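Side-chain contacts in putative isomerase YbhH (Escherichia coli, PDB 6OTV), which is of unknown specific function but probably acts as an isomerase of the PrpF family: residues Thr171-Phe175 and Pro176-Gln180; Gly281-Ala284 and Ile285-Cys289. One frame throughout, in Å; residues are numbered along the deposited sequence.

Interaction 1: residues Thr171-Phe175 and Pro176-Gln180; sequences TGKVF and PTDNQ. With EDO (1,2-ethanediol), chain M.
Phe-175 and Gln-180 meet ring against side chain, at about a right angle, across a tight bend. From CB, which lies 4.3 Å from Pro-176 CD, the phenyl ring is swung beside its own backbone N (chi1 -59°), and each ring atom then finds a neighbour. CD1 lies near the carbonyl oxygen of Asn-179; CD2 and CE2 run past the amide nitrogen of Gln-180; CZ ends against Gln-180 CG. That methylene sits over one face, 4.0 Å from the centroid and nearly along the ring normal, which meets the criterion for a CH-pi contact. Val-174 CG1 lies over the opposite face, also toward the rim. The Gln-180 amide is not stacked on the ring: the two planes stand 54° apart.

Lys-173 and Asp-178 form a salt bridge across the turn. The lysine, extended beyond CG, carries NZ to 3.1 Å from Asp-178 OD2, where it meets the syn lone pair of the carboxylate oxygen. Thr-171 and Pro-176 cross roughly perpendicularly, with the methyl CG2 3.5 Å from Pro-176 CB. A 1,2-ethanediol, probably from the crystallisation liquor, accepts hydrogen bonds from two successive amides: Val-174 N gives to its O2 and Phe-175 N to its O1, each at 2.9 Å. Thr-177 OG1 and Asn-179 ND2 are both bonded to the carboxylate of Asp-182, which ties the far side of the bend to strand 182-184.

The backbone evidence identifies the motif. Asp-178 N donates to Phe-175 O at 2.9 Å with an N-H...O angle of 154°, and residues Phe-175 to Asp-178 form a type I beta turn with Pro-176 at its second position, in the loop between strands 158-163 and 182-184.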
# COMPACT_ATOMS: atom_id res chain seq x y z
N THR A 171 5.34 -7.14 -15.86
CA THR A 171 6.05 -8.42 -15.82
C THR A 171 6.08 -9.04 -14.44
O THR A 171 5.82 -10.24 -14.29
CB THR A 171 7.49 -8.23 -16.33
OG1 THR A 171 7.48 -7.96 -17.73
CG2 THR A 171 8.31 -9.48 -16.05
N GLY A 172 6.40 -8.25 -13.41
CA GLY A 172 6.69 -8.78 -12.10
C GLY A 172 8.16 -8.80 -11.76
O GLY A 172 8.52 -9.14 -10.62
N LYS A 173 9.03 -8.46 -12.71
CA LYS A 173 10.46 -8.33 -12.48
C LYS A 173 10.93 -6.99 -13.02
O LYS A 173 10.39 -6.47 -14.00
CB LYS A 173 11.24 -9.46 -13.15
CG LYS A 173 10.97 -10.85 -12.58
CD LYS A 173 11.90 -11.89 -13.19
CE LYS A 173 11.68 -13.27 -12.60
NZ LYS A 173 12.65 -14.27 -13.12
N VAL A 174 11.94 -6.42 -12.35
CA VAL A 174 12.54 -5.19 -12.84
C VAL A 174 13.23 -5.43 -14.17
O VAL A 174 13.10 -4.64 -15.11
CB VAL A 174 13.51 -4.61 -11.79
CG1 VAL A 174 14.29 -3.44 -12.38
CG2 VAL A 174 12.75 -4.18 -10.55
N PHE A 175 13.98 -6.53 -14.28
CA PHE A 175 14.62 -6.95 -15.52
C PHE A 175 13.98 -8.26 -15.97
O PHE A 175 14.42 -9.34 -15.55
CB PHE A 175 16.13 -7.11 -15.33
CG PHE A 175 16.80 -5.85 -14.87
CD1 PHE A 175 17.13 -4.85 -15.77
CD2 PHE A 175 17.09 -5.65 -13.53
CE1 PHE A 175 17.74 -3.68 -15.35
CE2 PHE A 175 17.71 -4.49 -13.09
CZ PHE A 175 18.03 -3.50 -14.01
N PRO A 176 12.95 -8.22 -16.81
CA PRO A 176 12.25 -9.46 -17.19
C PRO A 176 13.14 -10.47 -17.90
O PRO A 176 12.91 -11.67 -17.78
CB PRO A 176 11.13 -8.96 -18.11
CG PRO A 176 10.94 -7.53 -17.74
CD PRO A 176 12.29 -7.02 -17.37
N THR A 177 14.15 -10.01 -18.64
CA THR A 177 15.07 -10.91 -19.31
C THR A 177 16.14 -11.47 -18.38
O THR A 177 17.00 -12.22 -18.84
CB THR A 177 15.76 -10.20 -20.48
OG1 THR A 177 16.66 -9.21 -19.98
CG2 THR A 177 14.73 -9.53 -21.38
N ASP A 178 16.10 -11.11 -17.10
CA ASP A 178 17.10 -11.51 -16.10
C ASP A 178 18.50 -11.01 -16.46
O ASP A 178 19.49 -11.54 -15.95
CB ASP A 178 17.11 -13.02 -15.89
CG ASP A 178 15.76 -13.56 -15.46
OD1 ASP A 178 14.92 -13.84 -16.35
OD2 ASP A 178 15.53 -13.70 -14.24
N ASN A 179 18.59 -10.00 -17.32
CA ASN A 179 19.86 -9.39 -17.69
C ASN A 179 19.71 -7.87 -17.65
O ASN A 179 18.72 -7.32 -18.13
CB ASN A 179 20.31 -9.81 -19.09
CG ASN A 179 20.62 -11.29 -19.19
OD1 ASN A 179 21.15 -11.89 -18.25
ND2 ASN A 179 20.30 -11.89 -20.32
N GLN A 180 20.70 -7.21 -17.06
CA GLN A 180 20.71 -5.75 -17.07
C GLN A 180 20.95 -5.21 -18.47
O GLN A 180 20.47 -4.12 -18.80
CB GLN A 180 21.77 -5.22 -16.10
CG GLN A 180 21.38 -5.27 -14.63
CD GLN A 180 21.30 -6.69 -14.10
OE1 GLN A 180 21.87 -7.62 -14.67
NE2 GLN A 180 20.57 -6.86 -13.00
C1 EDO M . 15.03 -8.60 -10.72
O1 EDO M . 14.68 -8.32 -12.08
C2 EDO M . 14.25 -7.69 -9.79
O2 EDO M . 12.84 -7.87 -10.00

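Interaction 2: residues Gly281-Ala284 and Ile285-Cys289; sequences GAIA and ISSSC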
# COMPACT_ATOMS: atom_id res chain seq x y z
N GLY A 281 7.47 6.64 -18.34
CA GLY A 281 8.75 6.49 -19.02
C GLY A 281 9.88 7.16 -18.26
O GLY A 281 11.00 6.63 -18.21
N ALA A 282 9.61 8.32 -17.66
CA ALA A 282 10.63 9.00 -16.88
C ALA A 282 11.05 8.17 -15.67
O ALA A 282 12.22 8.17 -15.28
CB ALA A 282 10.13 10.38 -16.45
N ILE A 283 10.10 7.45 -15.06
CA ILE A 283 10.44 6.58 -13.94
C ILE A 283 11.41 5.49 -14.40
O ILE A 283 12.42 5.23 -13.74
CB ILE A 283 9.17 5.97 -13.33
CG1 ILE A 283 8.17 7.06 -12.93
CG2 ILE A 283 9.52 5.09 -12.13
CD1 ILE A 283 8.74 8.13 -12.04
N ALA A 284 11.10 4.86 -15.53
CA ALA A 284 11.92 3.75 -16.01
C ALA A 284 13.33 4.21 -16.37
O ALA A 284 14.32 3.57 -15.98
CB ALA A 284 11.25 3.08 -17.21
N ILE A 285 13.44 5.31 -17.10
CA ILE A 285 14.74 5.79 -17.56
C ILE A 285 15.59 6.24 -16.37
O ILE A 285 16.78 5.91 -16.27
CB ILE A 285 14.57 6.93 -18.58
CG1 ILE A 285 13.81 6.42 -19.80
CG2 ILE A 285 15.92 7.49 -18.98
CD1 ILE A 285 13.10 7.50 -20.56
N SER A 286 15.00 7.01 -15.46
CA SER A 286 15.75 7.46 -14.28
C SER A 286 16.20 6.27 -13.44
O SER A 286 17.29 6.29 -12.86
CB SER A 286 14.90 8.42 -13.45
OG SER A 286 13.73 7.78 -12.96
N SER A 287 15.37 5.22 -13.37
CA SER A 287 15.75 4.02 -12.62
C SER A 287 16.98 3.35 -13.23
O SER A 287 17.89 2.94 -12.50
CB SER A 287 14.58 3.04 -12.57
OG SER A 287 13.49 3.59 -11.87
N SER A 288 17.01 3.23 -14.56
CA SER A 288 18.18 2.63 -15.20
C SER A 288 19.44 3.45 -14.95
O SER A 288 20.54 2.89 -14.93
CB SER A 288 17.94 2.48 -16.70
OG SER A 288 17.88 3.74 -17.34
N CYS A 289 19.30 4.76 -14.75
CA CYS A 289 20.46 5.58 -14.41
C CYS A 289 21.02 5.21 -13.04
O CYS A 289 22.23 5.31 -12.83
CB CYS A 289 20.10 7.07 -14.44
SG CYS A 289 19.73 7.73 -16.08
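Three serines of one alpha-helix, Ser-286, Ser-287 and Ser-288, turn their hydroxyls back onto carbonyls of the preceding turn, Ser-286 and Ser-287 meeting those of Ala-282 and Ile-283. The helix, 279-290, follows strand 263-267 and precedes strand 306-312 along the chain, and its regular i to i+4 bonding is seen in Ile-285 N to Gly-281 O, 3.0 Å at 168°.

Ser-286 and Ser-287 hold their OG atoms differently. In Ser-286 the hydroxyl sits between backbone N and carbonyl carbon (chi1 62°), which places OG 2.8 Å from Ala-282 O and 3.0 Å from Ile-283 O; its single proton could serve either. In Ser-287 the hydroxyl is anti to the carbonyl carbon and donates to Ile-283 O.

Ile-285 is oriented otherwise. CG1 and CD1 fold back along the helix toward Gly-281, with CG1 3.2 Å from Gly-281 O, while its side chain also packs on Ile-263 and Val-265 of strand 263-267. Ala-282, Ile-283 and Ser-286 meet Val-319 of strand 315-322, and Ala-284 and Ser-288 meet strand 197-202, so three strands pack against the buried helix. Folding the hydroxyls onto main-chain oxygens gives these buried polar groups partners. Ser-288 OG donates to Ile-285 O at 2.7 Å and is also bonded to Thr-296 OG1.

Ile-283 O accepts two bonds from Ser-287, from N at 3.0 Å and from OG at 2.7 Å, which arrive from opposite faces of the carbonyl plane.

How the interactions relate
Interaction 1 comes first along the chain, in the loop that leads from strand 158-163 into strand 182-184; interaction 2 follows about a hundred residues later on helix 279-290. Their centres lie 14 Å apart, and their nearest atoms about 6 Å apart, without touching. Both are on the same side of the chain's centre, interaction 1 farther out at 21 Å and interaction 2 deeper at 12 Å. The hairpin-linked strands 187-193 and 197-202 connect them: the loop packs on the former, the helix on the latter. Phe-175 also touches Leu-291, just beyond the helix end. The partly buried loop and the buried helix therefore belong to one packed region of the PrpF fold.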